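Local structure of race-specific elicitor A4 (Passalora fulva, 6BN0) at residues K50-V62 with W66-K78. The protein binds chitin through a CBM14 domain and triggers a hypersensitive response in tomato plants of Cf-4 genotype. Numbering follows the deposited sequence.
Sequences KPCPKGLQWNDNV and WCDYPNLSTCPVK. With NAG (2-acetamido-2-deoxy-beta-D-glucopyranose), chain E; NAG (2-acetamido-2-deoxy-beta-D-glucopyranose), chain B; NAG (2-acetamido-2-deoxy-beta-D-glucopyranose), chain F; NAG (2-acetamido-2-deoxy-beta-D-glucopyranose), chain C.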
ATOM      1  N   LYS A  50       0.228 -12.487   0.828  1.00 27.52           N
ATOM      2  CA  LYS A  50      -0.730 -11.372   0.655  1.00 26.30           C
ATOM      3  C   LYS A  50      -1.338 -11.368  -0.756  1.00 32.51           C
ATOM      4  O   LYS A  50      -0.633 -11.636  -1.733  1.00 28.23           O
ATOM      5  CB  LYS A  50      -0.036 -10.023   0.871  1.00 27.26           C
ATOM      6  CG  LYS A  50       0.556  -9.815   2.271  1.00 26.39           C
ATOM      7  CD  LYS A  50      -0.543  -9.590   3.320  1.00 29.82           C
ATOM      8  CE  LYS A  50      -1.106  -8.173   3.247  1.00 30.02           C
ATOM      9  NZ  LYS A  50      -2.281  -8.016   4.153  1.00 34.44           N
ATOM     10  N   PRO A  51      -2.619 -11.053  -0.913  1.00 31.24           N
ATOM     11  CA  PRO A  51      -3.223 -11.159  -2.253  1.00 28.70           C
ATOM     12  C   PRO A  51      -3.024  -9.910  -3.106  1.00 31.55           C
ATOM     13  O   PRO A  51      -3.060  -8.778  -2.621  1.00 29.40           O
ATOM     14  CB  PRO A  51      -4.709 -11.370  -1.925  1.00 29.40           C
ATOM     15  CG  PRO A  51      -4.898 -10.570  -0.612  1.00 32.81           C
ATOM     16  CD  PRO A  51      -3.627 -10.852   0.152  1.00 28.76           C
ATOM     17  N   CYS A  52      -2.866 -10.106  -4.411  1.00 25.43           N
ATOM     18  CA  CYS A  52      -3.052  -8.996  -5.354  1.00 28.30           C
ATOM     19  C   CYS A  52      -4.541  -8.791  -5.643  1.00 31.58           C
ATOM     20  O   CYS A  52      -5.358  -9.695  -5.428  1.00 28.45           O
ATOM     21  CB  CYS A  52      -2.292  -9.278  -6.657  1.00 30.09           C
ATOM     22  SG  CYS A  52      -0.470  -9.033  -6.596  1.00 30.94           S
ATOM     23  N   PRO A  53      -4.938  -7.590  -6.085  1.00 26.60           N
ATOM     24  CA  PRO A  53      -6.333  -7.388  -6.492  1.00 32.40           C
ATOM     25  C   PRO A  53      -6.614  -8.222  -7.721  1.00 34.30           C
ATOM     26  O   PRO A  53      -5.693  -8.680  -8.383  1.00 30.97           O
ATOM     27  CB  PRO A  53      -6.429  -5.879  -6.823  1.00 29.12           C
ATOM     28  CG  PRO A  53      -5.322  -5.265  -5.991  1.00 23.15           C
ATOM     29  CD  PRO A  53      -4.200  -6.305  -6.074  1.00 27.10           C
ATOM     30  N   LYS A  54      -7.908  -8.439  -7.986  1.00 30.05           N
ATOM     31  CA  LYS A  54      -8.360  -9.174  -9.154  1.00 29.62           C
ATOM     32  C   LYS A  54      -7.682  -8.690 -10.424  1.00 32.28           C
ATOM     33  O   LYS A  54      -7.687  -7.492 -10.724  1.00 28.99           O
ATOM     34  CB  LYS A  54      -9.879  -9.037  -9.282  1.00 34.37           C
ATOM     35  CG  LYS A  54     -10.509  -9.835 -10.441  1.00 37.10           C
ATOM     36  CD  LYS A  54     -12.056  -9.621 -10.433  1.00 41.15           C
ATOM     37  CE  LYS A  54     -12.734 -10.401 -11.543  1.00 47.49           C
ATOM     38  NZ  LYS A  54     -14.236 -10.201 -11.599  1.00 49.28           N
ATOM     39  N   GLY A  55      -7.099  -9.627 -11.178  1.00 27.42           N
ATOM     40  CA  GLY A  55      -6.561  -9.321 -12.495  1.00 29.24           C
ATOM     41  C   GLY A  55      -5.084  -8.938 -12.504  1.00 31.00           C
ATOM     42  O   GLY A  55      -4.486  -8.845 -13.584  1.00 32.57           O
ATOM     43  N   LEU A  56      -4.489  -8.709 -11.344  1.00 25.77           N
ATOM     44  CA  LEU A  56      -3.138  -8.173 -11.240  1.00 26.46           C
ATOM     45  C   LEU A  56      -2.160  -9.253 -10.805  1.00 29.30           C
ATOM     46  O   LEU A  56      -2.535 -10.273 -10.205  1.00 28.66           O
ATOM     47  CB  LEU A  56      -3.076  -7.022 -10.238  1.00 22.88           C
ATOM     48  CG  LEU A  56      -4.034  -5.883 -10.635  1.00 24.74           C
ATOM     49  CD1 LEU A  56      -3.756  -4.630  -9.765  1.00 22.50           C
ATOM     50  CD2 LEU A  56      -3.865  -5.538 -12.143  1.00 26.85           C
ATOM     51  N   GLN A  57      -0.893  -8.992 -11.085  1.00 24.47           N
ATOM     52  CA  GLN A  57       0.167  -9.948 -10.780  1.00 28.93           C
ATOM     53  C   GLN A  57       1.353  -9.193 -10.194  1.00 32.02           C
ATOM     54  O   GLN A  57       1.529  -8.002 -10.472  1.00 32.77           O
ATOM     55  CB  GLN A  57       0.631 -10.725 -12.028  1.00 29.35           C
ATOM     56  CG  GLN A  57      -0.449 -11.623 -12.681  1.00 28.03           C
ATOM     57  CD  GLN A  57       0.089 -12.355 -13.887  1.00 32.81           C
ATOM     58  OE1 GLN A  57       1.096 -11.957 -14.444  1.00 29.95           O
ATOM     59  NE2 GLN A  57      -0.604 -13.386 -14.322  1.00 31.89           N
ATOM     60  N   TRP A  58       2.142  -9.890  -9.363  1.00 23.80           N
ATOM     61  CA  TRP A  58       3.265  -9.264  -8.666  1.00 23.41           C
ATOM     62  C   TRP A  58       4.277  -8.710  -9.669  1.00 32.63           C
ATOM     63  O   TRP A  58       4.690  -9.412 -10.600  1.00 29.43           O
ATOM     64  CB  TRP A  58       3.980 -10.297  -7.747  1.00 25.16           C
ATOM     65  CG  TRP A  58       5.067  -9.626  -6.932  1.00 24.85           C
ATOM     66  CD1 TRP A  58       6.420  -9.880  -6.965  1.00 26.97           C
ATOM     67  CD2 TRP A  58       4.877  -8.554  -5.993  1.00 24.99           C
ATOM     68  NE1 TRP A  58       7.081  -9.054  -6.067  1.00 28.38           N
ATOM     69  CE2 TRP A  58       6.158  -8.217  -5.475  1.00 27.40           C
ATOM     70  CE3 TRP A  58       3.748  -7.852  -5.537  1.00 22.81           C
ATOM     71  CZ2 TRP A  58       6.344  -7.203  -4.519  1.00 28.66           C
ATOM     72  CZ3 TRP A  58       3.936  -6.827  -4.575  1.00 26.64           C
ATOM     73  CH2 TRP A  58       5.230  -6.526  -4.069  1.00 25.52           C
ATOM     74  N   ASN A  59       4.723  -7.472  -9.436  1.00 28.67           N
ATOM     75  CA  ASN A  59       5.797  -6.834 -10.208  1.00 29.44           C
ATOM     76  C   ASN A  59       6.983  -6.612  -9.257  1.00 29.69           C
ATOM     77  O   ASN A  59       7.013  -5.650  -8.478  1.00 28.32           O
ATOM     78  CB  ASN A  59       5.288  -5.530 -10.853  1.00 22.62           C
ATOM     79  CG  ASN A  59       6.312  -4.863 -11.758  1.00 30.53           C
ATOM     80  OD1 ASN A  59       5.970  -3.923 -12.496  1.00 33.25           O
ATOM     81  ND2 ASN A  59       7.559  -5.279 -11.671  1.00 26.86           N
ATOM     82  N   ASP A  60       7.952  -7.517  -9.316  1.00 28.31           N
ATOM     83  CA  ASP A  60       9.109  -7.508  -8.426  1.00 28.10           C
ATOM     84  C   ASP A  60      10.201  -6.566  -8.890  1.00 27.39           C
ATOM     85  O   ASP A  60      11.280  -6.544  -8.283  1.00 29.29           O
ATOM     86  CB  ASP A  60       9.685  -8.924  -8.311  1.00 27.73           C
ATOM     87  CG  ASP A  60      10.477  -9.134  -7.019  1.00 30.58           C
ATOM     88  OD1 ASP A  60      11.609  -9.673  -7.069  1.00 35.03           O
ATOM     89  OD2 ASP A  60       9.942  -8.772  -5.943  1.00 35.17           O
ATOM     90  N   ASN A  61       9.988  -5.818  -9.967  1.00 30.47           N
ATOM     91  CA  ASN A  61      11.059  -4.968 -10.484  1.00 32.93           C
ATOM     92  C   ASN A  61      11.442  -3.865  -9.489  1.00 29.63           C
ATOM     93  O   ASN A  61      10.623  -3.378  -8.707  1.00 30.39           O
ATOM     94  CB  ASN A  61      10.646  -4.337 -11.819  1.00 30.91           C
ATOM     95  CG  ASN A  61      10.892  -5.247 -13.003  1.00 37.61           C
ATOM     96  OD1 ASN A  61      12.007  -5.727 -13.209  1.00 41.28           O
ATOM     97  ND2 ASN A  61       9.850  -5.498 -13.791  1.00 37.23           N
ATOM     98  N   VAL A  62      12.705  -3.460  -9.545  1.00 38.27           N
ATOM     99  CA  VAL A  62      13.178  -2.353  -8.729  1.00 40.73           C
ATOM    100  C   VAL A  62      12.302  -1.135  -8.960  1.00 38.20           C
ATOM    101  O   VAL A  62      11.988  -0.780 -10.102  1.00 43.03           O
ATOM    102  CB  VAL A  62      14.643  -2.034  -9.067  1.00 46.50           C
ATOM    103  CG1 VAL A  62      15.025  -0.707  -8.442  1.00 41.55           C
ATOM    104  CG2 VAL A  62      15.540  -3.135  -8.582  1.00 47.06           C
ATOM    105  N   TRP A  66       4.963  -3.962  -6.470  1.00 24.91           N
ATOM    106  CA  TRP A  66       3.538  -3.787  -6.344  1.00 24.70           C
ATOM    107  C   TRP A  66       2.837  -4.724  -7.315  1.00 25.09           C
ATOM    108  O   TRP A  66       3.456  -5.315  -8.207  1.00 25.88           O
ATOM    109  CB  TRP A  66       3.154  -2.314  -6.558  1.00 24.90           C
ATOM    110  CG  TRP A  66       3.460  -1.738  -7.895  1.00 26.62           C
ATOM    111  CD1 TRP A  66       3.495  -2.387  -9.114  1.00 26.87           C
ATOM    112  CD2 TRP A  66       3.701  -0.352  -8.172  1.00 28.74           C
ATOM    113  NE1 TRP A  66       3.742  -1.479 -10.120  1.00 31.02           N
ATOM    114  CE2 TRP A  66       3.862  -0.221  -9.566  1.00 31.89           C
ATOM    115  CE3 TRP A  66       3.770   0.800  -7.368  1.00 26.69           C
ATOM    116  CZ2 TRP A  66       4.120   1.031 -10.183  1.00 32.85           C
ATOM    117  CZ3 TRP A  66       4.028   2.035  -7.988  1.00 30.96           C
ATOM    118  CH2 TRP A  66       4.190   2.136  -9.366  1.00 35.47           C
ATOM    119  N   CYS A  67       1.519  -4.857  -7.133  1.00 23.17           N
ATOM    120  CA  CYS A  67       0.711  -5.623  -8.075  1.00 20.75           C
ATOM    121  C   CYS A  67       0.444  -4.811  -9.343  1.00 27.27           C
ATOM    122  O   CYS A  67       0.212  -3.598  -9.281  1.00 26.98           O
ATOM    123  CB  CYS A  67      -0.586  -6.033  -7.383  1.00 24.21           C
ATOM    124  SG  CYS A  67      -0.320  -7.004  -5.895  1.00 28.02           S
ATOM    125  N   ASP A  68       0.488  -5.469 -10.502  1.00 24.65           N
ATOM    126  CA  ASP A  68       0.541  -4.749 -11.787  1.00 27.42           C
ATOM    127  C   ASP A  68      -0.235  -5.523 -12.839  1.00 25.13           C
ATOM    128  O   ASP A  68      -0.623  -6.676 -12.614  1.00 27.04           O
ATOM    129  CB  ASP A  68       2.013  -4.534 -12.249  1.00 26.57           C
ATOM    130  CG  ASP A  68       2.233  -3.150 -12.948  1.00 31.95           C
ATOM    131  OD1 ASP A  68       1.286  -2.574 -13.511  1.00 32.42           O
ATOM    132  OD2 ASP A  68       3.341  -2.592 -12.894  1.00 27.73           O
ATOM    133  N   TYR A  69      -0.461  -4.885 -14.001  1.00 25.15           N
ATOM    134  CA  TYR A  69      -1.085  -5.616 -15.098  1.00 28.81           C
ATOM    135  C   TYR A  69      -0.169  -6.757 -15.522  1.00 31.69           C
ATOM    136  O   TYR A  69       1.075  -6.608 -15.495  1.00 30.75           O
ATOM    137  CB  TYR A  69      -1.392  -4.717 -16.315  1.00 31.00           C
ATOM    138  CG  TYR A  69      -2.271  -3.550 -15.942  1.00 36.60           C
ATOM    139  CD1 TYR A  69      -3.604  -3.743 -15.607  1.00 33.86           C
ATOM    140  CD2 TYR A  69      -1.758  -2.253 -15.903  1.00 36.70           C
ATOM    141  CE1 TYR A  69      -4.416  -2.682 -15.268  1.00 35.80           C
ATOM    142  CE2 TYR A  69      -2.557  -1.191 -15.567  1.00 34.91           C
ATOM    143  CZ  TYR A  69      -3.880  -1.407 -15.250  1.00 34.67           C
ATOM    144  OH  TYR A  69      -4.682  -0.345 -14.900  1.00 35.70           O
ATOM    145  N   PRO A  70      -0.736  -7.893 -15.942  1.00 32.14           N
ATOM    146  CA  PRO A  70       0.115  -9.060 -16.296  1.00 30.87           C
ATOM    147  C   PRO A  70       1.214  -8.775 -17.296  1.00 31.82           C
ATOM    148  O   PRO A  70       2.336  -9.259 -17.103  1.00 35.70           O
ATOM    149  CB  PRO A  70      -0.908 -10.069 -16.836  1.00 33.63           C
ATOM    150  CG  PRO A  70      -2.174  -9.761 -15.975  1.00 32.58           C
ATOM    151  CD  PRO A  70      -2.177  -8.227 -15.910  1.00 29.23           C
ATOM    152  N   ASN A  71       0.957  -7.988 -18.340  1.00 38.66           N
ATOM    153  CA  ASN A  71       2.015  -7.697 -19.299  1.00 42.72           C
ATOM    154  C   ASN A  71       3.172  -6.892 -18.703  1.00 39.08           C
ATOM    155  O   ASN A  71       4.217  -6.785 -19.342  1.00 41.95           O
ATOM    156  CB  ASN A  71       1.443  -6.956 -20.508  1.00 53.36           C
ATOM    157  CG  ASN A  71       1.006  -5.567 -20.162  1.00 66.11           C
ATOM    158  OD1 ASN A  71       0.246  -5.361 -19.222  1.00 74.14           O
ATOM    159  ND2 ASN A  71       1.511  -4.591 -20.903  1.00 76.45           N
ATOM    160  N   LEU A  72       3.035  -6.337 -17.502  1.00 39.71           N
ATOM    161  CA  LEU A  72       4.130  -5.641 -16.846  1.00 37.83           C
ATOM    162  C   LEU A  72       4.654  -6.395 -15.641  1.00 37.67           C
ATOM    163  O   LEU A  72       5.574  -5.910 -14.979  1.00 39.94           O
ATOM    164  CB  LEU A  72       3.704  -4.236 -16.384  1.00 31.08           C
ATOM    165  CG  LEU A  72       3.183  -3.335 -17.490  1.00 38.44           C
ATOM    166  CD1 LEU A  72       2.536  -2.057 -16.890  1.00 36.78           C
ATOM    167  CD2 LEU A  72       4.341  -3.034 -18.418  1.00 46.06           C
ATOM    168  N   SER A  73       4.093  -7.550 -15.332  1.00 35.41           N
ATOM    169  CA  SER A  73       4.483  -8.243 -14.121  1.00 32.59           C
ATOM    170  C   SER A  73       5.744  -9.051 -14.360  1.00 35.73           C
ATOM    171  O   SER A  73       6.169  -9.257 -15.493  1.00 35.50           O
ATOM    172  CB  SER A  73       3.374  -9.182 -13.652  1.00 31.93           C
ATOM    173  OG  SER A  73       3.435 -10.374 -14.438  1.00 33.07           O
ATOM    174  N   THR A  74       6.317  -9.554 -13.270  1.00 37.04           N
ATOM    175  CA  THR A  74       7.481 -10.424 -13.346  1.00 29.01           C
ATOM    176  C   THR A  74       7.088 -11.911 -13.207  1.00 31.94           C
ATOM    177  O   THR A  74       7.929 -12.762 -12.906  1.00 34.55           O
ATOM    178  CB  THR A  74       8.527 -10.007 -12.298  1.00 33.93           C
ATOM    179  OG1 THR A  74       7.896  -9.892 -11.022  1.00 32.32           O
ATOM    180  CG2 THR A  74       9.234  -8.659 -12.657  1.00 28.53           C
ATOM    181  N   CYS A  75       5.831 -12.238 -13.430  1.00 30.58           N
ATOM    182  CA  CYS A  75       5.416 -13.629 -13.458  1.00 29.80           C
ATOM    183  C   CYS A  75       6.328 -14.393 -14.427  1.00 39.11           C
ATOM    184  O   CYS A  75       6.549 -13.929 -15.555  1.00 34.74           O
ATOM    185  CB  CYS A  75       3.951 -13.736 -13.905  1.00 35.81           C
ATOM    186  SG  CYS A  75       3.203 -15.446 -13.750  1.00 38.90           S
ATOM    187  N   PRO A  76       6.889 -15.537 -14.029  1.00 41.96           N
ATOM    188  CA  PRO A  76       7.703 -16.315 -14.977  1.00 44.85           C
ATOM    189  C   PRO A  76       6.895 -16.943 -16.092  1.00 43.18           C
ATOM    190  O   PRO A  76       7.489 -17.379 -17.081  1.00 45.43           O
ATOM    191  CB  PRO A  76       8.345 -17.391 -14.103  1.00 43.82           C
ATOM    192  CG  PRO A  76       7.721 -17.301 -12.780  1.00 47.81           C
ATOM    193  CD  PRO A  76       6.663 -16.264 -12.770  1.00 46.04           C
ATOM    194  N   VAL A  77       5.580 -17.034 -15.963  1.00 40.05           N
ATOM    195  CA  VAL A  77       4.713 -17.615 -16.995  1.00 44.21           C
ATOM    196  C   VAL A  77       4.239 -16.502 -17.922  1.00 48.47           C
ATOM    197  O   VAL A  77       3.501 -15.608 -17.490  1.00 51.01           O
ATOM    198  CB  VAL A  77       3.505 -18.332 -16.360  1.00 43.64           C
ATOM    199  CG1 VAL A  77       2.622 -19.006 -17.441  1.00 47.27           C
ATOM    200  CG2 VAL A  77       3.983 -19.382 -15.340  1.00 41.83           C
ATOM    201  N   LYS A  78       4.637 -16.554 -19.205  1.00 45.33           N
ATOM    202  CA  LYS A  78       4.383 -15.428 -20.103  1.00 55.33           C
ATOM    203  C   LYS A  78       3.996 -15.888 -21.511  1.00 69.88           C
ATOM    204  O   LYS A  78       3.929 -17.084 -21.817  1.00 67.29           O
ATOM    205  CB  LYS A  78       5.606 -14.518 -20.183  1.00 56.30           C
ATOM    206  CG  LYS A  78       5.899 -13.719 -18.909  1.00 53.47           C
ATOM    207  CD  LYS A  78       4.951 -12.550 -18.742  1.00 51.50           C
ATOM    208  CE  LYS A  78       5.365 -11.723 -17.552  1.00 43.09           C
ATOM    209  NZ  LYS A  78       4.417 -10.629 -17.319  1.00 48.20           N
TER
HETATM  210  C1  NAG E   6      -0.789   2.706 -11.660  1.00 38.16           C
HETATM  211  C2  NAG E   6      -1.673   1.941 -12.636  1.00 39.49           C
HETATM  212  C3  NAG E   6      -1.622   2.576 -14.043  1.00 51.18           C
HETATM  213  C4  NAG E   6      -1.873   4.081 -13.946  1.00 43.69           C
HETATM  214  C5  NAG E   6      -1.019   4.731 -12.856  1.00 38.87           C
HETATM  215  C6  NAG E   6      -1.385   6.178 -12.633  1.00 35.69           C
HETATM  216  C7  NAG E   6      -2.246  -0.367 -12.205  1.00 25.05           C
HETATM  217  C8  NAG E   6      -1.853  -1.829 -12.233  1.00 25.53           C
HETATM  218  N2  NAG E   6      -1.355   0.512 -12.653  1.00 28.22           N
HETATM  219  O3  NAG E   6      -2.659   2.026 -14.860  1.00 50.02           O
HETATM  220  O4  NAG E   6      -1.605   4.756 -15.172  1.00 44.24           O
HETATM  221  O5  NAG E   6      -1.201   4.048 -11.606  1.00 33.52           O
HETATM  222  O6  NAG E   6      -0.634   6.756 -11.578  1.00 40.96           O
HETATM  223  O7  NAG E   6      -3.344  -0.005 -11.823  1.00 31.06           O
HETATM  224  C1  NAG B   5       0.162   2.412  -6.444  1.00 23.94           C
HETATM  225  C2  NAG B   5       0.397   3.695  -7.273  1.00 23.86           C
HETATM  226  C3  NAG B   5      -0.332   3.607  -8.631  1.00 24.72           C
HETATM  227  C4  NAG B   5      -0.066   2.280  -9.322  1.00 24.65           C
HETATM  228  C5  NAG B   5      -0.356   1.120  -8.370  1.00 25.96           C
HETATM  229  C6  NAG B   5      -0.061  -0.238  -8.995  1.00 25.14           C
HETATM  230  C7  NAG B   5       0.645   5.950  -6.313  1.00 26.08           C
HETATM  231  C8  NAG B   5      -0.029   7.048  -5.528  1.00 21.64           C
HETATM  232  N2  NAG B   5      -0.087   4.851  -6.529  1.00 25.11           N
HETATM  233  O3  NAG B   5       0.129   4.687  -9.437  1.00 27.29           O
HETATM  234  O4  NAG B   5      -0.964   2.051 -10.405  1.00 30.83           O
HETATM  235  O5  NAG B   5       0.479   1.261  -7.226  1.00 27.14           O
HETATM  236  O6  NAG B   5      -0.207  -1.294  -8.049  1.00 26.56           O
HETATM  237  O7  NAG B   5       1.797   6.056  -6.731  1.00 26.89           O
HETATM  238  C1  NAG F   1      -0.828  -4.395   8.359  1.00 41.27           C
HETATM  239  C2  NAG F   1      -0.691  -5.118   7.015  1.00 33.47           C
HETATM  240  C3  NAG F   1      -0.586  -4.081   5.885  1.00 31.28           C
HETATM  241  C4  NAG F   1      -1.767  -3.107   5.937  1.00 25.24           C
HETATM  242  C5  NAG F   1      -1.836  -2.486   7.337  1.00 27.28           C
HETATM  243  C6  NAG F   1      -3.005  -1.530   7.542  1.00 29.41           C
HETATM  244  C7  NAG F   1       0.353  -7.338   6.838  1.00 30.33           C
HETATM  245  C8  NAG F   1       1.652  -8.123   6.827  1.00 27.56           C
HETATM  246  N2  NAG F   1       0.459  -6.010   7.005  1.00 28.94           N
HETATM  247  O1  NAG F   1      -0.943  -5.318   9.390  1.00 53.59           O
HETATM  248  O3  NAG F   1      -0.558  -4.785   4.660  1.00 27.20           O
HETATM  249  O4  NAG F   1      -1.528  -2.018   5.046  1.00 26.79           O
HETATM  250  O5  NAG F   1      -1.970  -3.526   8.319  1.00 34.11           O
HETATM  251  O6  NAG F   1      -4.225  -2.182   7.189  1.00 41.02           O
HETATM  252  O7  NAG F   1      -0.735  -7.890   6.698  1.00 34.78           O
HETATM  253  C1  NAG C   5      -5.451   2.238 -10.678  1.00 27.64           C
HETATM  254  C2  NAG C   5      -6.458   1.668 -11.688  1.00 29.48           C
HETATM  255  C3  NAG C   5      -6.458   2.488 -12.977  1.00 34.10           C
HETATM  256  C4  NAG C   5      -6.606   3.977 -12.692  1.00 30.06           C
HETATM  257  C5  NAG C   5      -5.548   4.422 -11.681  1.00 27.25           C
HETATM  258  C6  NAG C   5      -5.693   5.858 -11.245  1.00 26.42           C
HETATM  259  C7  NAG C   5      -6.918  -0.761 -11.723  1.00 26.47           C
HETATM  260  C8  NAG C   5      -6.372  -2.121 -12.110  1.00 23.49           C
HETATM  261  N2  NAG C   5      -6.125   0.284 -11.987  1.00 26.91           N
HETATM  262  O3  NAG C   5      -7.518   2.032 -13.816  1.00 31.91           O
HETATM  263  O4  NAG C   5      -6.364   4.691 -13.900  1.00 32.53           O
HETATM  264  O5  NAG C   5      -5.670   3.632 -10.496  1.00 28.33           O
HETATM  265  O6  NAG C   5      -4.590   6.220 -10.423  1.00 29.02           O
HETATM  266  O7  NAG C   5      -8.018  -0.630 -11.195  1.00 30.21           O
HETATM  267  O   HOH W   1       1.920 -12.362 -17.243  1.00 42.33           O
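With CG anti to the backbone N (chi1 -175°), the Trp58 indole swings across to Trp66 and lays one face on its backbone, Trp58 CH2 lying 3.5 Å from Trp66 N. Cys67 and Cys52 both hold SG anti to their carbonyl carbons, and the sulfurs join in a disulfide (chi3 -81°); Cys67 SG also sits at the edge of the Trp58 six-membered ring. Strands 57-59 and 66-68 pair antiparallel: Gln57 N donates to Asp68 O, Asp68 N returns a bond to Gln57 O, and Asn59 N reaches Trp66 O at 2.8 Å. Trp58 and Cys67, the non-hydrogen-bonded pair, share one face, on which Tyr33 stacks against Trp58. Asp60 OD2 accepts from Trp58 NE1 in the indole plane, at 2.9 Å, which fixes the ring's rotation.

Residues 73-75 bond to the edge of strand 57-59 that faces away from strand 66-68. Trp58 O accepts from Thr74 N, and Asp60 N donates nearly straight (167°) to Thr74 OG1 at 2.9 Å. Gln57 OE1 lies 2.8 Å from Ser73 OG and accepts from a water that also binds Lys78 NZ. Ser73 OG accepts from Cys75 N, an ST turn, while Cys75 is tied to Cys30.

On the sugar side, Trp66 NE1 donates to Asp68 OD2, which it meets from above the carboxylate plane at 3.0 Å. This bond steadies the indole, which carries C6 of one GlcNAc over its centre. Cys67 O accepts a hydrogen bond from O6 of that sugar. The Tyr69 ring touches Leu56 CD2 and takes a second GlcNAc's acetamide methyl over one face. This beta hairpin, its second strand held by the Cys52-Cys67 disulfide to the loop after strand 45-51, belongs with its sugar-facing aromatics to the chitin-binding site of the CBM14 (peritrophin-A) domain.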